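Local coordinates for protein response regulator receiver (Brucella melitensis biovar Abortus, PDB 4G97) that probably acts as a two-component response regulator that couples phosphorylation of its receiver domain to a sigma-factor-like domain, at residues T140-E146 / P185-D191; M158-H164 / V246-I250. One frame throughout, in Å; residues are numbered along the deposited sequence.

The chain starts with sigma-factor-like helices and enters the receiver at strand 141-145. Contact 1 pairs this strand with strand 187-191 and closes a loop of 38 residues, which holds helix 149-161, strand 165-170 and helix 173-183. Contact 2 starts inside that loop, at 158-164, and ends well beyond it, at 246-250, so its loop of 81 residues takes in strand 187-191. The two contacts therefore cross. Contact 1 joins two strands, and contact 2 joins the first and last helices of the receiver. Touches between the contacts link helices to sheet: L189 CD1 packs on V159 CG2. T140 N also probably gives a hydrogen bond to H164 ND1 (2.9 Å).

Contact 1: T140-E146 / P185-D191; sequences TRLMIIE and PRMVLAD
The ring of P185 packs on M143, with P185 CG 3.6 Å from M143 CB. R186 gives its N-H to R141 O (2.9 Å), and the N-H of M187 adds a weak bond to the same oxygen. R186 CB meets T140 CG2, but the guanidinium turns away to a salt bridge with E257. M187 O receives the N-H of M143, and M187 CB lies beside L142 CB. V188 runs alongside M143, and its CG2 touches M143 CE at 3.5 Å. L189 is bonded through both N and O, to M143 O and I145 N. With L142 CG between backbone N and carbonyl carbon (chi1 57°), L189 CD1 lies against both methyls of L142, 3.7 Å from L142 CD1. A190 CB meets I145 CD1 at 4.0 Å. D191 N bonds to I145 O (2.7 Å). D191 OD2 lies 2.5 Å from E146 OE2, the carboxylate planes 78° apart. K239 makes a salt bridge to D191 OD2, and E148 N bonds E146 OE1. The strands run parallel, 7° apart, an inner pair of the five-stranded CheY-like receiver sheet, with 187-191 the middle strand. They end at the acidic pocket of D191, the predicted phosphorylation site.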
# COMPACT_ATOMS: atom_id res chain seq x y z
N THR A 140 17.21 3.14 3.44
CA THR A 140 17.22 2.32 2.24
C THR A 140 17.61 3.12 1.02
O THR A 140 17.26 4.30 0.90
CB THR A 140 15.81 1.61 2.10
OG1 THR A 140 15.56 0.86 3.28
CG2 THR A 140 15.72 0.67 0.94
N ARG A 141 18.33 2.45 0.11
CA ARG A 141 18.73 3.02 -1.18
C ARG A 141 17.61 2.70 -2.17
O ARG A 141 17.26 1.54 -2.36
CB ARG A 141 20.07 2.42 -1.66
CG ARG A 141 21.25 2.85 -0.81
CD ARG A 141 22.52 2.11 -1.17
NE ARG A 141 23.10 2.60 -2.42
CZ ARG A 141 23.03 1.96 -3.58
NH1 ARG A 141 22.40 0.80 -3.67
NH2 ARG A 141 23.57 2.49 -4.66
N LEU A 142 17.00 3.72 -2.75
CA LEU A 142 15.91 3.43 -3.66
C LEU A 142 15.99 4.09 -5.01
O LEU A 142 16.58 5.16 -5.17
CB LEU A 142 14.54 3.62 -2.98
CG LEU A 142 14.23 4.96 -2.38
CD1 LEU A 142 13.73 5.93 -3.44
CD2 LEU A 142 13.20 4.81 -1.26
N MET A 143 15.40 3.44 -5.98
CA MET A 143 15.32 3.97 -7.32
C MET A 143 13.87 4.46 -7.57
O MET A 143 12.91 3.77 -7.21
CB MET A 143 15.71 2.90 -8.32
CG MET A 143 15.57 3.32 -9.75
SD MET A 143 16.02 2.07 -10.98
CE MET A 143 15.45 0.63 -10.21
N ILE A 144 13.75 5.65 -8.21
CA ILE A 144 12.48 6.26 -8.61
C ILE A 144 12.35 6.13 -10.11
O ILE A 144 13.25 6.55 -10.83
CB ILE A 144 12.35 7.75 -8.16
CG1 ILE A 144 12.41 7.85 -6.61
CG2 ILE A 144 10.99 8.38 -8.72
CD1 ILE A 144 12.53 9.26 -6.04
N ILE A 145 11.25 5.53 -10.60
CA ILE A 145 10.93 5.47 -12.03
C ILE A 145 9.74 6.41 -12.19
O ILE A 145 8.61 6.07 -11.82
CB ILE A 145 10.66 4.07 -12.63
CG1 ILE A 145 11.81 3.07 -12.32
CG2 ILE A 145 10.50 4.23 -14.16
CD1 ILE A 145 11.47 1.65 -12.55
N GLU A 146 10.02 7.63 -12.66
CA GLU A 146 9.01 8.68 -12.81
C GLU A 146 9.47 9.71 -13.84
O GLU A 146 10.54 10.30 -13.67
CB GLU A 146 8.73 9.34 -11.43
CG GLU A 146 7.83 10.56 -11.47
CD GLU A 146 6.44 10.26 -11.96
OE1 GLU A 146 6.06 10.74 -13.05
OE2 GLU A 146 5.75 9.47 -11.28
N PRO A 185 19.64 -0.77 -6.32
CA PRO A 185 18.85 -0.26 -5.19
C PRO A 185 18.12 -1.41 -4.47
O PRO A 185 17.89 -2.47 -5.03
CB PRO A 185 17.87 0.70 -5.87
CG PRO A 185 17.71 0.16 -7.23
CD PRO A 185 19.07 -0.34 -7.61
N ARG A 186 17.77 -1.16 -3.22
CA ARG A 186 17.11 -2.14 -2.37
C ARG A 186 15.58 -2.14 -2.54
O ARG A 186 14.92 -3.13 -2.22
CB ARG A 186 17.52 -1.81 -0.92
CG ARG A 186 17.16 -2.82 0.16
CD ARG A 186 17.83 -4.16 -0.09
NE ARG A 186 17.39 -5.16 0.88
CZ ARG A 186 16.29 -5.90 0.78
NH1 ARG A 186 15.47 -5.74 -0.25
NH2 ARG A 186 16.00 -6.81 1.70
N MET A 187 15.04 -1.03 -3.07
CA MET A 187 13.62 -0.78 -3.27
C MET A 187 13.42 0.05 -4.52
O MET A 187 14.30 0.83 -4.91
CB MET A 187 13.08 -0.02 -2.03
CG MET A 187 11.57 0.23 -2.03
SD MET A 187 10.95 1.00 -0.51
CE MET A 187 10.84 -0.35 0.51
N VAL A 188 12.23 -0.08 -5.14
CA VAL A 188 11.84 0.68 -6.32
C VAL A 188 10.47 1.36 -6.08
O VAL A 188 9.56 0.72 -5.55
CB VAL A 188 11.83 -0.21 -7.61
CG1 VAL A 188 11.36 0.55 -8.84
CG2 VAL A 188 13.22 -0.81 -7.88
N LEU A 189 10.34 2.64 -6.48
CA LEU A 189 9.08 3.40 -6.47
C LEU A 189 8.88 3.71 -7.95
O LEU A 189 9.70 4.43 -8.53
CB LEU A 189 9.16 4.68 -5.62
CG LEU A 189 9.83 4.51 -4.24
CD1 LEU A 189 10.06 5.81 -3.60
CD2 LEU A 189 9.05 3.61 -3.33
N ALA A 190 7.89 3.04 -8.58
CA ALA A 190 7.67 3.13 -10.02
C ALA A 190 6.32 3.66 -10.46
O ALA A 190 5.27 3.19 -10.00
CB ALA A 190 7.89 1.76 -10.67
N ASP A 191 6.35 4.62 -11.39
CA ASP A 191 5.13 5.11 -12.03
C ASP A 191 4.66 4.03 -13.02
O ASP A 191 5.49 3.32 -13.59
CB ASP A 191 5.34 6.42 -12.78
CG ASP A 191 4.02 7.16 -13.03
OD1 ASP A 191 3.14 6.59 -13.71
OD2 ASP A 191 3.86 8.26 -12.49

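Contact 2: M158-H164 / V246-I250; sequences MVESLGH and VKALI
H164 and I250 meet where the imidazole slides past the isoleucine. The ring has L162 O over one face, 4.3 Å above the plane and offset toward the rim. I250 CG2 approaches H164 NE2 obliquely, at 3.8 Å. Both ring nitrogens have partners beyond the two segments. NE2 bonds to Q137 OE1 and ND1 to the backbone N of T140, which is consistent with a proton on NE2. These bonds limit rotation of the ring. At chi1 -67°, I250 has CG2 anti to its backbone N, where it meets H164, while CG1 carries CD1 to V159. The side chains of I250 and V159 cross at about a right angle, with I250 CD1 3.6 Å from V159 CG2. In the receiver fold the first and last helices share one side of the parallel sheet, and this contact joins them. Against the sheet, I250 packs on M187. Helix 149-161 finishes in a Schellman motif, with G163 at positive phi. G163 N bonds to E160 O and H164 N to V159 O. L162 reaches across, with its CD2 3.8 Å from K247 CG. M158 CG packs on V246 CG1. Bends at chi2 (73°) and chi3 bring M158 CE to 3.7 Å from K247 CB. K247 NZ has a long, weak ion pair with D244. K247 also touches F99 of helix 94-104.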
# COMPACT_ATOMS: atom_id res chain seq x y z
N MET A 158 10.37 13.52 0.04
CA MET A 158 9.72 12.76 1.13
C MET A 158 10.61 11.60 1.61
O MET A 158 10.76 11.38 2.81
CB MET A 158 8.34 12.21 0.70
CG MET A 158 7.69 11.26 1.75
SD MET A 158 7.05 12.10 3.24
CE MET A 158 7.83 11.29 4.45
N VAL A 159 11.15 10.85 0.68
CA VAL A 159 12.04 9.70 0.90
C VAL A 159 13.30 10.13 1.71
O VAL A 159 13.64 9.47 2.71
CB VAL A 159 12.32 9.11 -0.51
CG1 VAL A 159 13.68 8.49 -0.64
CG2 VAL A 159 11.21 8.14 -0.91
N GLU A 160 13.92 11.26 1.32
CA GLU A 160 15.10 11.82 1.97
C GLU A 160 14.80 12.28 3.38
O GLU A 160 15.61 12.04 4.30
CB GLU A 160 15.68 12.97 1.14
CG GLU A 160 16.34 12.47 -0.14
CD GLU A 160 16.86 13.53 -1.10
OE1 GLU A 160 16.44 14.71 -1.01
OE2 GLU A 160 17.64 13.15 -1.99
N SER A 161 13.60 12.88 3.59
CA SER A 161 13.17 13.35 4.90
C SER A 161 13.07 12.19 5.89
O SER A 161 13.24 12.40 7.08
CB SER A 161 11.83 14.08 4.81
OG SER A 161 10.74 13.17 4.79
N LEU A 162 12.81 10.97 5.37
CA LEU A 162 12.71 9.73 6.14
C LEU A 162 14.09 9.07 6.36
O LEU A 162 14.17 8.06 7.04
CB LEU A 162 11.79 8.73 5.41
CG LEU A 162 10.30 9.06 5.34
CD1 LEU A 162 9.61 8.21 4.28
CD2 LEU A 162 9.63 8.86 6.69
N GLY A 163 15.13 9.62 5.74
CA GLY A 163 16.50 9.13 5.86
C GLY A 163 16.93 8.18 4.76
O GLY A 163 17.98 7.55 4.88
N HIS A 164 16.14 8.05 3.69
CA HIS A 164 16.46 7.16 2.60
C HIS A 164 17.34 7.83 1.58
O HIS A 164 17.50 9.05 1.60
CB HIS A 164 15.19 6.55 1.94
CG HIS A 164 14.30 5.83 2.91
ND1 HIS A 164 14.75 4.74 3.63
CD2 HIS A 164 13.03 6.10 3.26
CE1 HIS A 164 13.75 4.40 4.42
NE2 HIS A 164 12.68 5.19 4.22
N VAL A 246 2.73 7.92 0.94
CA VAL A 246 4.05 7.44 0.50
C VAL A 246 4.84 6.93 1.72
O VAL A 246 5.33 5.80 1.70
CB VAL A 246 4.82 8.54 -0.27
CG1 VAL A 246 6.26 8.12 -0.53
CG2 VAL A 246 4.11 8.88 -1.58
N LYS A 247 4.92 7.74 2.76
CA LYS A 247 5.59 7.42 4.02
C LYS A 247 5.06 6.08 4.58
O LYS A 247 5.86 5.20 4.94
CB LYS A 247 5.34 8.57 5.00
CG LYS A 247 5.86 8.35 6.41
CD LYS A 247 5.87 9.64 7.21
CE LYS A 247 4.63 9.85 8.05
NZ LYS A 247 4.64 11.17 8.73
N ALA A 248 3.72 5.93 4.64
CA ALA A 248 3.04 4.74 5.16
C ALA A 248 3.35 3.52 4.35
O ALA A 248 3.59 2.47 4.93
CB ALA A 248 1.54 4.97 5.19
N LEU A 249 3.29 3.62 3.01
CA LEU A 249 3.53 2.48 2.16
C LEU A 249 4.99 2.04 2.12
O LEU A 249 5.24 0.85 2.08
CB LEU A 249 2.91 2.64 0.78
CG LEU A 249 1.37 2.71 0.80
CD1 LEU A 249 0.85 3.17 -0.54
CD2 LEU A 249 0.75 1.36 1.20
N ILE A 250 5.94 3.00 2.22
CA ILE A 250 7.36 2.64 2.32
C ILE A 250 7.58 1.89 3.63
O ILE A 250 8.24 0.85 3.63
CB ILE A 250 8.33 3.85 2.17
CG1 ILE A 250 8.26 4.41 0.75
CG2 ILE A 250 9.79 3.41 2.50
CD1 ILE A 250 8.91 5.77 0.60